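Local coordinates for protein endonuclease 2 (Arabidopsis thaliana, PDB 4CXP) that cleaves RNA and single-stranded DNA, and double-stranded DNA less well, as a metal-dependent endonuclease that leaves 5'-phosphorylated products, at residues A[58-63]-A[82-87]; A[88-93]-A[204-209]; A[127-132]-A[151-156]; A[140-145]-A[223-228]. All coordinates share one frame; numbering follows the deposited sequence. Where two conformers were deposited one is given.

Interaction 1 of 4, residues A[58-63]-A[82-87]; sequences HYINTP and GRCVAG. With ZN (zinc ion), chain E; NAG (2-acetamido-2-deoxy-beta-D-glucopyranose), chain B; NAG (2-acetamido-2-deoxy-beta-D-glucopyranose), chain C.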
# COMPACT_ATOMS: atom_id res chain seq x y z
N HIS A 58 3.09 6.74 -7.25
CA HIS A 58 2.18 6.16 -6.25
C HIS A 58 1.27 5.09 -6.82
O HIS A 58 0.60 4.40 -6.05
CB HIS A 58 1.33 7.25 -5.60
CG HIS A 58 2.13 8.20 -4.78
ND1 HIS A 58 1.99 8.30 -3.42
CD2 HIS A 58 3.12 9.05 -5.14
CE1 HIS A 58 2.87 9.19 -2.98
NE2 HIS A 58 3.57 9.66 -4.00
N TYR A 59 1.20 4.92 -8.14
CA TYR A 59 0.20 4.05 -8.72
C TYR A 59 0.70 3.44 -10.02
O TYR A 59 1.81 3.73 -10.50
CB TYR A 59 -1.13 4.83 -8.91
CG TYR A 59 -0.96 6.04 -9.78
CD1 TYR A 59 -0.97 5.95 -11.18
CD2 TYR A 59 -0.75 7.29 -9.22
CE1 TYR A 59 -0.78 7.07 -11.97
CE2 TYR A 59 -0.55 8.40 -10.02
CZ TYR A 59 -0.57 8.29 -11.39
OH TYR A 59 -0.36 9.41 -12.16
N ILE A 60 -0.15 2.58 -10.59
CA ILE A 60 0.01 2.00 -11.93
C ILE A 60 -1.33 2.15 -12.63
O ILE A 60 -2.36 1.78 -12.08
CB ILE A 60 0.37 0.50 -11.88
CG1 ILE A 60 1.73 0.30 -11.23
CG2 ILE A 60 0.36 -0.08 -13.27
CD1 ILE A 60 2.02 -1.10 -10.77
N ASN A 61 -1.30 2.67 -13.85
CA ASN A 61 -2.45 2.71 -14.74
C ASN A 61 -2.43 1.52 -15.69
O ASN A 61 -1.43 1.30 -16.36
CB ASN A 61 -2.41 3.97 -15.61
CG ASN A 61 -2.82 5.22 -14.87
OD1 ASN A 61 -3.67 5.18 -14.00
ND2 ASN A 61 -2.22 6.34 -15.25
N THR A 62 -3.53 0.79 -15.77
CA THR A 62 -3.65 -0.37 -16.64
C THR A 62 -4.77 -0.15 -17.66
O THR A 62 -5.64 0.72 -17.49
CB THR A 62 -4.05 -1.63 -15.87
OG1 THR A 62 -5.39 -1.50 -15.37
CG2 THR A 62 -3.11 -1.91 -14.74
N PRO A 63 -4.80 -0.98 -18.71
CA PRO A 63 -5.97 -1.05 -19.60
C PRO A 63 -7.21 -1.53 -18.83
O PRO A 63 -7.09 -2.00 -17.70
CB PRO A 63 -5.53 -2.04 -20.68
CG PRO A 63 -4.03 -2.09 -20.59
CD PRO A 63 -3.72 -1.88 -19.15
N GLY A 82 9.26 2.79 -16.27
CA GLY A 82 9.73 2.73 -14.89
C GLY A 82 9.02 3.66 -13.94
O GLY A 82 9.12 3.49 -12.74
N ARG A 83 8.27 4.62 -14.47
CA ARG A 83 7.71 5.65 -13.61
C ARG A 83 6.29 5.28 -13.16
O ARG A 83 5.29 5.83 -13.60
CB ARG A 83 7.81 7.02 -14.27
CG ARG A 83 9.27 7.34 -14.63
CD ARG A 83 9.56 8.81 -14.66
NE ARG A 83 9.45 9.40 -13.34
CZ ARG A 83 10.39 9.39 -12.40
NH1 ARG A 83 11.57 8.81 -12.60
NH2 ARG A 83 10.17 10.00 -11.25
N CYS A 84 6.27 4.32 -12.24
CA CYS A 84 5.06 3.83 -11.61
C CYS A 84 5.47 3.26 -10.25
O CYS A 84 6.66 3.17 -9.95
CB CYS A 84 4.37 2.76 -12.47
SG CYS A 84 5.03 1.08 -12.32
N VAL A 85 4.51 2.85 -9.43
CA VAL A 85 4.85 2.40 -8.08
C VAL A 85 5.77 1.17 -8.07
O VAL A 85 6.60 1.05 -7.18
CB VAL A 85 3.57 2.23 -7.23
CG1 VAL A 85 2.68 1.09 -7.68
CG2 VAL A 85 3.91 2.11 -5.76
N ALA A 86 5.60 0.24 -9.02
CA ALA A 86 6.53 -0.90 -9.10
C ALA A 86 7.96 -0.43 -9.38
O ALA A 86 8.91 -0.88 -8.74
CB ALA A 86 6.08 -1.92 -10.13
N GLY A 87 8.12 0.43 -10.38
CA GLY A 87 9.42 0.98 -10.70
C GLY A 87 10.04 1.75 -9.55
O GLY A 87 11.25 1.69 -9.33
ZN ZN E . 0.52 7.56 -1.97
C1 NAG B . 14.58 7.11 -8.05
C2 NAG B . 13.49 7.82 -8.91
C3 NAG B . 14.05 9.13 -9.44
C4 NAG B . 14.58 9.96 -8.28
C5 NAG B . 15.48 9.14 -7.35
C6 NAG B . 15.79 9.86 -6.06
C7 NAG B . 11.98 6.14 -9.91
C8 NAG B . 11.58 5.38 -11.13
N2 NAG B . 12.99 7.01 -10.03
O3 NAG B . 13.05 9.81 -10.21
O4 NAG B . 15.40 11.04 -8.70
O5 NAG B . 14.89 7.91 -6.97
O6 NAG B . 14.58 10.22 -5.42
O7 NAG B . 11.40 5.96 -8.83
C1 NAG C . 14.77 12.24 -9.04
C2 NAG C . 15.78 13.38 -8.86
C3 NAG C . 15.17 14.70 -9.29
C4 NAG C . 14.61 14.58 -10.70
C5 NAG C . 13.71 13.35 -10.82
C6 NAG C . 13.23 13.12 -12.24
C7 NAG C . 17.45 12.99 -7.12
C8 NAG C . 17.87 13.24 -5.70
N2 NAG C . 16.28 13.51 -7.50
O3 NAG C . 16.14 15.73 -9.22
O4 NAG C . 13.86 15.77 -10.94
O5 NAG C . 14.40 12.19 -10.40
O6 NAG C . 12.50 11.91 -12.32
O7 NAG C . 18.17 12.34 -7.87

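Interaction 2 of 4, residues A[88-93]-A[204-209]; sequences AIYNYT and ACPDIY. With NAG (2-acetamido-2-deoxy-beta-D-glucopyranose), chain B.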
# COMPACT_ATOMS: atom_id res chain seq x y z
N ALA A 88 9.21 2.47 -8.80
CA ALA A 88 9.69 3.20 -7.64
C ALA A 88 10.19 2.24 -6.56
O ALA A 88 11.22 2.48 -5.94
CB ALA A 88 8.61 4.10 -7.09
N ILE A 89 9.47 1.15 -6.34
CA ILE A 89 9.93 0.18 -5.35
C ILE A 89 11.28 -0.40 -5.76
O ILE A 89 12.18 -0.49 -4.94
CB ILE A 89 8.87 -0.89 -5.10
CG1 ILE A 89 7.69 -0.28 -4.32
CG2 ILE A 89 9.44 -2.09 -4.35
CD1 ILE A 89 6.44 -1.14 -4.29
N TYR A 90 11.45 -0.76 -7.03
CA TYR A 90 12.76 -1.23 -7.46
C TYR A 90 13.84 -0.18 -7.22
O TYR A 90 14.92 -0.50 -6.73
CB TYR A 90 12.73 -1.60 -8.94
CG TYR A 90 12.00 -2.89 -9.30
CD1 TYR A 90 12.31 -4.10 -8.70
CD2 TYR A 90 11.03 -2.89 -10.29
CE1 TYR A 90 11.70 -5.27 -9.10
CE2 TYR A 90 10.40 -4.06 -10.68
CZ TYR A 90 10.74 -5.25 -10.09
OH TYR A 90 10.12 -6.43 -10.48
N ASN A 91 13.54 1.07 -7.54
CA ASN A 91 14.50 2.17 -7.41
C ASN A 91 14.97 2.34 -5.98
O ASN A 91 16.18 2.35 -5.70
CB ASN A 91 13.82 3.43 -7.84
CG ASN A 91 14.68 4.65 -7.91
OD1 ASN A 91 15.91 4.59 -8.07
ND2 ASN A 91 14.01 5.79 -7.80
N TYR A 92 14.02 2.52 -5.08
CA TYR A 92 14.36 2.86 -3.71
C TYR A 92 14.91 1.66 -2.94
O TYR A 92 15.77 1.84 -2.07
CB TYR A 92 13.19 3.58 -3.02
CG TYR A 92 12.92 4.93 -3.65
CD1 TYR A 92 13.85 5.94 -3.52
CD2 TYR A 92 11.79 5.19 -4.40
CE1 TYR A 92 13.66 7.17 -4.13
CE2 TYR A 92 11.59 6.40 -5.02
CZ TYR A 92 12.53 7.40 -4.87
OH TYR A 92 12.31 8.59 -5.51
N THR A 93 14.48 0.44 -3.27
CA THR A 93 15.08 -0.73 -2.67
C THR A 93 16.58 -0.84 -3.08
O THR A 93 17.44 -1.13 -2.26
CB THR A 93 14.26 -2.02 -2.94
OG1 THR A 93 14.10 -2.26 -4.31
CG2 THR A 93 12.92 -1.99 -2.32
N ALA A 204 13.31 -7.19 -4.08
CA ALA A 204 11.90 -6.83 -4.04
C ALA A 204 11.12 -7.44 -5.23
O ALA A 204 11.66 -7.55 -6.31
CB ALA A 204 11.76 -5.31 -4.05
N CYS A 205 9.85 -7.78 -5.00
CA CYS A 205 8.98 -8.43 -5.98
C CYS A 205 7.68 -7.65 -6.26
O CYS A 205 6.59 -8.23 -6.19
CB CYS A 205 8.61 -9.83 -5.46
SG CYS A 205 9.88 -11.09 -5.73
N PRO A 206 7.75 -6.35 -6.55
CA PRO A 206 6.53 -5.57 -6.66
C PRO A 206 5.57 -6.05 -7.74
O PRO A 206 4.36 -5.80 -7.61
CB PRO A 206 7.04 -4.17 -6.99
CG PRO A 206 8.37 -4.41 -7.65
CD PRO A 206 8.95 -5.54 -6.85
N ASP A 207 6.05 -6.65 -8.81
CA ASP A 207 5.15 -7.04 -9.88
C ASP A 207 4.16 -8.11 -9.43
O ASP A 207 3.03 -8.18 -9.92
CB ASP A 207 5.94 -7.46 -11.12
CG ASP A 207 6.78 -6.31 -11.70
OD1 ASP A 207 6.37 -5.14 -11.59
OD2 ASP A 207 7.88 -6.57 -12.23
N ILE A 208 4.58 -8.95 -8.49
CA ILE A 208 3.70 -9.96 -7.90
C ILE A 208 2.51 -9.26 -7.23
O ILE A 208 1.35 -9.65 -7.36
CB ILE A 208 4.49 -10.80 -6.85
CG1 ILE A 208 5.65 -11.56 -7.52
CG2 ILE A 208 3.56 -11.75 -6.09
CD1 ILE A 208 5.23 -12.50 -8.63
N TYR A 209 2.82 -8.22 -6.47
CA TYR A 209 1.85 -7.53 -5.65
C TYR A 209 0.88 -6.74 -6.51
O TYR A 209 -0.32 -6.70 -6.25
CB TYR A 209 2.53 -6.63 -4.62
CG TYR A 209 3.75 -7.24 -3.94
CD1 TYR A 209 3.88 -8.61 -3.77
CD2 TYR A 209 4.76 -6.44 -3.47
CE1 TYR A 209 5.00 -9.17 -3.20
CE2 TYR A 209 5.89 -6.99 -2.86
CZ TYR A 209 5.99 -8.36 -2.73
OH TYR A 209 7.10 -8.92 -2.13
C1 NAG B . 14.58 7.11 -8.05
C2 NAG B . 13.49 7.82 -8.91
C3 NAG B . 14.05 9.13 -9.44
C4 NAG B . 14.58 9.96 -8.28
C5 NAG B . 15.48 9.14 -7.35
C6 NAG B . 15.79 9.86 -6.06
C7 NAG B . 11.98 6.14 -9.91
C8 NAG B . 11.58 5.38 -11.13
N2 NAG B . 12.99 7.01 -10.03
O3 NAG B . 13.05 9.81 -10.21
O4 NAG B . 15.40 11.04 -8.70
O5 NAG B . 14.89 7.91 -6.97
O6 NAG B . 14.58 10.22 -5.42
O7 NAG B . 11.40 5.96 -8.83
O HOH W 1 8.46 -8.27 -9.16

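Interaction 3 of 4, residues A[127-132]-A[151-156]; sequences QPLHVS and ANLHHI. With ZN (zinc ion), chain F.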
# COMPACT_ATOMS: atom_id res chain seq x y z
N GLN A 127 -2.86 -1.32 -2.41
CA GLN A 127 -4.22 -0.78 -2.50
C GLN A 127 -4.73 -1.18 -3.89
O GLN A 127 -4.14 -0.78 -4.89
CB GLN A 127 -4.18 0.74 -2.30
CG GLN A 127 -5.42 1.40 -1.73
CD GLN A 127 -6.59 1.52 -2.69
OE1 GLN A 127 -7.06 0.51 -3.23
NE2 GLN A 127 -7.07 2.73 -2.90
N PRO A 128 -5.78 -2.03 -4.00
CA PRO A 128 -6.19 -2.49 -5.33
C PRO A 128 -6.37 -1.38 -6.35
O PRO A 128 -5.99 -1.54 -7.52
CB PRO A 128 -7.49 -3.24 -5.04
CG PRO A 128 -7.26 -3.77 -3.64
CD PRO A 128 -6.57 -2.64 -2.93
N LEU A 129 -6.99 -0.27 -5.95
CA LEU A 129 -7.24 0.81 -6.90
C LEU A 129 -6.04 1.71 -7.17
O LEU A 129 -6.16 2.63 -7.95
CB LEU A 129 -8.48 1.60 -6.53
CG LEU A 129 -9.79 0.83 -6.68
CD1 LEU A 129 -10.96 1.67 -6.23
CD2 LEU A 129 -10.02 0.37 -8.10
N HIS A 130 -4.88 1.39 -6.60
CA HIS A 130 -3.61 1.95 -7.05
C HIS A 130 -2.99 1.15 -8.20
O HIS A 130 -1.96 1.56 -8.70
CB HIS A 130 -2.62 2.10 -5.90
CG HIS A 130 -2.85 3.33 -5.09
ND1 HIS A 130 -1.91 4.31 -4.95
CD2 HIS A 130 -3.96 3.79 -4.45
CE1 HIS A 130 -2.42 5.31 -4.25
NE2 HIS A 130 -3.66 5.02 -3.93
N VAL A 131 -3.62 0.05 -8.61
CA VAL A 131 -3.17 -0.73 -9.78
C VAL A 131 -4.46 -1.02 -10.54
O VAL A 131 -5.09 -2.10 -10.40
CB VAL A 131 -2.43 -2.03 -9.41
CG1 VAL A 131 -1.92 -2.71 -10.68
CG2 VAL A 131 -1.31 -1.75 -8.43
N SER A 132 -4.94 -0.00 -11.25
CA SER A 132 -6.26 -0.08 -11.85
C SER A 132 -6.36 0.86 -13.03
O SER A 132 -5.33 1.28 -13.61
CB SER A 132 -7.33 0.11 -10.78
OG SER A 132 -7.43 1.44 -10.36
N ALA A 151 -18.83 10.17 -2.16
CA ALA A 151 -17.45 9.73 -2.17
C ALA A 151 -17.14 9.13 -3.51
O ALA A 151 -18.01 8.57 -4.16
CB ALA A 151 -17.19 8.69 -1.09
N ASN A 152 -15.89 9.18 -3.92
CA ASN A 152 -15.49 8.42 -5.09
C ASN A 152 -14.93 7.06 -4.66
O ASN A 152 -14.53 6.85 -3.52
CB ASN A 152 -14.54 9.20 -5.99
CG ASN A 152 -13.17 9.37 -5.40
OD1 ASN A 152 -12.43 8.42 -5.23
ND2 ASN A 152 -12.80 10.61 -5.09
N LEU A 153 -14.94 6.12 -5.60
CA LEU A 153 -14.60 4.75 -5.28
C LEU A 153 -13.14 4.63 -4.81
O LEU A 153 -12.83 3.83 -3.92
CB LEU A 153 -14.88 3.84 -6.47
CG LEU A 153 -14.73 2.35 -6.18
CD1 LEU A 153 -15.74 1.87 -5.14
CD2 LEU A 153 -14.86 1.56 -7.47
N HIS A 154 -12.24 5.39 -5.42
CA HIS A 154 -10.87 5.36 -4.99
C HIS A 154 -10.72 5.72 -3.51
O HIS A 154 -10.03 5.04 -2.75
CB HIS A 154 -10.00 6.27 -5.87
CG HIS A 154 -8.55 6.13 -5.57
ND1 HIS A 154 -7.70 5.36 -6.32
CD2 HIS A 154 -7.81 6.60 -4.54
CE1 HIS A 154 -6.50 5.38 -5.78
NE2 HIS A 154 -6.54 6.11 -4.68
N HIS A 155 -11.39 6.80 -3.12
CA HIS A 155 -11.34 7.27 -1.76
C HIS A 155 -11.95 6.25 -0.79
O HIS A 155 -11.49 6.12 0.35
CB HIS A 155 -12.06 8.63 -1.65
CG HIS A 155 -11.83 9.33 -0.35
ND1 HIS A 155 -12.64 9.18 0.76
CD2 HIS A 155 -10.85 10.18 0.02
CE1 HIS A 155 -12.18 9.94 1.74
NE2 HIS A 155 -11.10 10.55 1.32
N ILE A 156 -12.98 5.55 -1.22
CA ILE A 156 -13.57 4.51 -0.39
C ILE A 156 -12.51 3.47 -0.03
O ILE A 156 -12.45 3.01 1.11
CB ILE A 156 -14.82 3.93 -1.09
CG1 ILE A 156 -15.96 4.95 -0.97
CG2 ILE A 156 -15.21 2.59 -0.50
CD1 ILE A 156 -17.14 4.67 -1.87
ZN ZN F . -4.99 6.53 -3.23
O HOH W 2 -4.66 8.33 -4.24

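Interaction 4 of 4, residues A[140-145]-A[223-228]; sequences NTIEVH and KGVTEG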
# COMPACT_ATOMS: atom_id res chain seq x y z
N ASN A 140 -11.10 7.13 -9.22
CA ASN A 140 -11.33 8.49 -8.78
C ASN A 140 -12.52 9.15 -9.47
O ASN A 140 -13.14 10.02 -8.87
CB ASN A 140 -10.10 9.35 -8.94
CG ASN A 140 -9.15 9.21 -7.80
OD1 ASN A 140 -9.39 9.75 -6.72
ND2 ASN A 140 -8.06 8.48 -8.01
N THR A 141 -12.85 8.74 -10.70
CA THR A 141 -13.95 9.36 -11.42
C THR A 141 -15.27 8.63 -11.22
O THR A 141 -16.27 9.03 -11.81
CB THR A 141 -13.65 9.46 -12.93
OG1 THR A 141 -13.64 8.15 -13.48
CG2 THR A 141 -12.34 10.16 -13.20
N ILE A 142 -15.29 7.58 -10.40
CA ILE A 142 -16.51 6.83 -10.13
C ILE A 142 -17.13 7.42 -8.86
O ILE A 142 -16.65 7.20 -7.74
CB ILE A 142 -16.25 5.33 -9.98
CG1 ILE A 142 -15.57 4.78 -11.23
CG2 ILE A 142 -17.54 4.60 -9.64
CD1 ILE A 142 -15.17 3.34 -11.12
N GLU A 143 -18.16 8.22 -9.05
CA GLU A 143 -18.79 8.98 -7.96
C GLU A 143 -20.01 8.22 -7.46
O GLU A 143 -20.93 7.92 -8.23
CB GLU A 143 -19.18 10.38 -8.45
CG GLU A 143 -17.98 11.29 -8.69
CD GLU A 143 -17.27 11.75 -7.40
OE1 GLU A 143 -17.71 11.43 -6.27
OE2 GLU A 143 -16.25 12.45 -7.52
N VAL A 144 -19.97 7.88 -6.17
CA VAL A 144 -20.99 7.07 -5.51
C VAL A 144 -21.31 7.74 -4.18
O VAL A 144 -20.94 8.89 -3.94
CB VAL A 144 -20.52 5.59 -5.35
CG1 VAL A 144 -20.34 4.96 -6.72
CG2 VAL A 144 -19.22 5.49 -4.56
N HIS A 145 -22.04 7.03 -3.32
CA HIS A 145 -22.19 7.43 -1.93
C HIS A 145 -21.61 6.34 -1.06
O HIS A 145 -21.78 5.15 -1.35
CB HIS A 145 -23.67 7.66 -1.56
CG HIS A 145 -24.21 9.02 -1.95
ND1 HIS A 145 -24.44 9.38 -3.26
CD2 HIS A 145 -24.54 10.10 -1.21
CE1 HIS A 145 -24.91 10.62 -3.31
NE2 HIS A 145 -24.98 11.08 -2.07
N LYS A 223 -16.22 -4.36 -8.86
CA LYS A 223 -17.28 -5.33 -9.03
C LYS A 223 -18.56 -4.86 -8.39
O LYS A 223 -18.59 -4.57 -7.20
CB LYS A 223 -16.87 -6.66 -8.40
CG LYS A 223 -17.91 -7.75 -8.46
CD LYS A 223 -18.34 -8.10 -9.86
CE LYS A 223 -17.24 -8.79 -10.62
NZ LYS A 223 -17.76 -9.42 -11.86
N GLY A 224 -19.63 -4.81 -9.18
CA GLY A 224 -20.94 -4.44 -8.68
C GLY A 224 -21.19 -2.95 -8.57
O GLY A 224 -22.30 -2.57 -8.26
N VAL A 225 -20.19 -2.11 -8.85
CA VAL A 225 -20.31 -0.68 -8.58
C VAL A 225 -20.60 0.07 -9.87
O VAL A 225 -19.91 -0.10 -10.86
CB VAL A 225 -19.03 -0.13 -7.93
CG1 VAL A 225 -19.19 1.35 -7.66
CG2 VAL A 225 -18.69 -0.88 -6.66
N THR A 226 -21.63 0.91 -9.81
CA THR A 226 -21.99 1.83 -10.87
C THR A 226 -22.08 3.22 -10.29
O THR A 226 -22.54 3.38 -9.17
CB THR A 226 -23.36 1.46 -11.50
OG1 THR A 226 -23.34 0.09 -11.92
CG2 THR A 226 -23.71 2.36 -12.69
N GLU A 227 -21.66 4.21 -11.08
CA GLU A 227 -21.82 5.62 -10.78
C GLU A 227 -23.21 5.83 -10.17
O GLU A 227 -24.20 5.38 -10.74
CB GLU A 227 -21.68 6.43 -12.08
CG GLU A 227 -21.91 7.93 -12.00
CD GLU A 227 -20.68 8.76 -11.67
OE1 GLU A 227 -19.53 8.25 -11.62
OE2 GLU A 227 -20.87 9.97 -11.48
N GLY A 228 -23.28 6.54 -9.05
CA GLY A 228 -24.56 6.84 -8.41
C GLY A 228 -25.03 5.84 -7.36
O GLY A 228 -25.99 6.12 -6.65
O HOH W 3 -22.79 10.08 -9.07

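Interaction 1 of 4, residues A[58-63]-A[82-87]
Ile60 and Val85 pack with their side chains at about a right angle, CG1 of Ile60 lying 3.8 Å from CG1 of Val85. Val85 aims its CB at the 58-63 backbone, and its two methyls divide the work. With chi1 at 68°, CG1 is lodged between the backbone N and the carbonyl carbon and meets the outer branch of Ile60, whereas CG2 lies against the His58 carbonyl group. The Ile60 branch, CG1 and CD1, also runs alongside the sulfur of Cys84, CG1 coming within 3.6 Å of SG in the conformer described, and CD1 reaches on to the methyl of Ala86.

One hydrogen bond ties the backbones together: Val85 N donates to Tyr59 O at 3.0 Å, from above the carbonyl plane. Since Cys84 is the N-cap of helix 85-96, this carbonyl takes up an N-H of the helix's first turn. Cys84 is itself fixed by its disulfide to Cys74.

Away from this apolar patch, His58 ND1 binds a zinc ion at 2.2 Å, a site completed in part by Asp45, His120 and Asp124. Arg83 turns instead to the glycan, where NH1 and NH2 both donate to O3 of the first N-acetylglucosamine, near the guanidinium plane. The contact sets the start of helix 85-96 against strand 60-62, which pairs with strand 131-133, while helix 206-221 packs on both Ile60 and Ala86.

Interaction 2 of 4, residues A[88-93]-A[204-209]
Tyr90 reaches across to the 204-209 segment and makes the polar contact with its hydroxyl. OH donates to Asp207 OD2 at 2.8 Å; the carboxylate oxygen lies near the plane of the ring, but the hydroxyl meets it from above the carboxylate plane, the two flat groups being 73° apart. A water donates to the same OH and accepts from Asp207 N, so a second, indirect link runs beside the direct one. The other carboxylate oxygen, OD1, is held by Tyr68 OH, which leaves Asp207 shared between two tyrosines.

A CH-pi contact comes next: Pro206 lays CG over one face of the Tyr90 ring, 3.6 Å from the centroid. These residues join two helices of the mainly helical body of the S1/P1 nuclease fold, with Tyr90 in helix 85-96 and Pro206 and Asp207 where the chain enters helix 206-221.

Apolar packing continues around Ala204. Ile89 CG2 touches the methyl of Ala204 at 4.0 Å, and CD1 touches Pro206 CB. In the conformer described, Thr93 meets that same methyl with both OG1 and CG2, and chi1 of 58° turns its hydroxyl back onto its own helix, donating to Ile89 O at 2.7 Å, while Thr93 N reaches that oxygen from the opposite face. On another side of helix 85-96, Asn91 ND2 carries the N-linked glycan, whose first sugar is hydrogen-bonded through O6 to Tyr92 OH at 2.8 Å.

Interaction 3 of 4, residues A[127-132]-A[151-156]
His130 and His154 meet at a zinc ion, each binding it through NE2, at 2.1 Å for His130 NE2 and 2.2 Å for His154 NE2. The shared metal brings the two nitrogens to 3.2 Å, His130 NE2 lying at the edge of the His154 ring and close to its plane, with the ring planes inclined at 43°. A water also binds the zinc, and Asp158 adds both carboxylate oxygens. His154 reaches the metal with CG anti to the backbone N (chi1 -173°), its side chain crossing that of His130 at about a right angle. Second-shell acceptors fix the ring rotations: His130 ND1 is hydrogen-bonded to the carbonyl of His58, and His154 ND1 to that of Gly138.

This is one of the metal sites of the trinuclear centre that marks the S1/P1 nucleases, and both segments belong to the substrate-binding region. Its two histidines come from a 3-10 turn, residues 128-130, and from the first turn of helix 153-169.

Side-chain hydrogen bonds brace both segments. Gln127 spreads NE2 over one face of the His154 ring, towards its rim, and that nitrogen is hydrogen-bonded to Asp158; its OE1 accepts from Leu129 N at 2.8 Å, so the amide spans a metal ligand and the 3-10 turn. Across the contact, Asn152 caps helix 153-169, OD1 accepting from His155 N at 2.9 Å.

The Leu129 side chain makes the van der Waals contacts: CD1 approaches Leu153 CG at 3.8 Å, the side chains crossing nearly perpendicularly, and CB lies beside His154 ND1.

Interaction 4 of 4, residues A[140-145]-A[223-228]
Both backbone polar groups of Glu143 are bonded to the 223-228 loop. Its N-H points almost straight (168°) at Glu227 OE1, 2.9 Å from Glu143 N, and meets that oxygen from above the carboxylate plane. Its carbonyl accepts from Gly228 N at 2.8 Å, this time within the carbonyl plane. A water donates to both Glu143 O and Glu227 OE2, closing a bridge beside the direct bonds. Glu227 folds back over the strand because its chain, extended at chi1, bends at chi2 (89°); OE2 then comes alongside Glu143 CB at 3.5 Å. The Glu143 carboxylate turns off the other way, and the charged oxygens do not touch (Glu143 OE1 to Glu227 OE2, 6.3 Å).

Beside these polar bonds, Val225 turns its CB toward the strand and sets CG1 against two partners, Val144 CG1 at 3.9 Å and Ile142 CG2 at 4.1 Å. Val144 CG1 also lies against the Thr226 carbonyl. Tyr235 of helix 233-262 packs on Val225, and Ile142 rests on Leu153 as well.

Residues 223-228 lead from helix 206-221 to strand 230-231, which pairs in parallel with strand 143-146 at the edge of the small mixed sheet of this S1/P1 nuclease.

In the fold
Interactions 1 and 3 meet beside the two-stranded parallel sheet, where Ile60 N lies 2.8 Å from His130 O. The two zinc sites are joined there by the link from His58 O to His130 ND1, so a ligand of one zinc ion orients a ligand of another. Their centres are about 14 Å apart. Interaction 2 continues helix 85-96 from interaction 1, where Ala86 CB touches Asp207 OD1 at 3.5 Å, and leads out to the glycan that both contacts share. On the other flank, interaction 4 joins interaction 3 through the mixed sheet, Ala151 O lying 2.9 Å from Val144 N. Interactions 2 and 4, with centres about 30 Å apart, thus lie far apart, while the metal ligands are held by interactions 1 and 3.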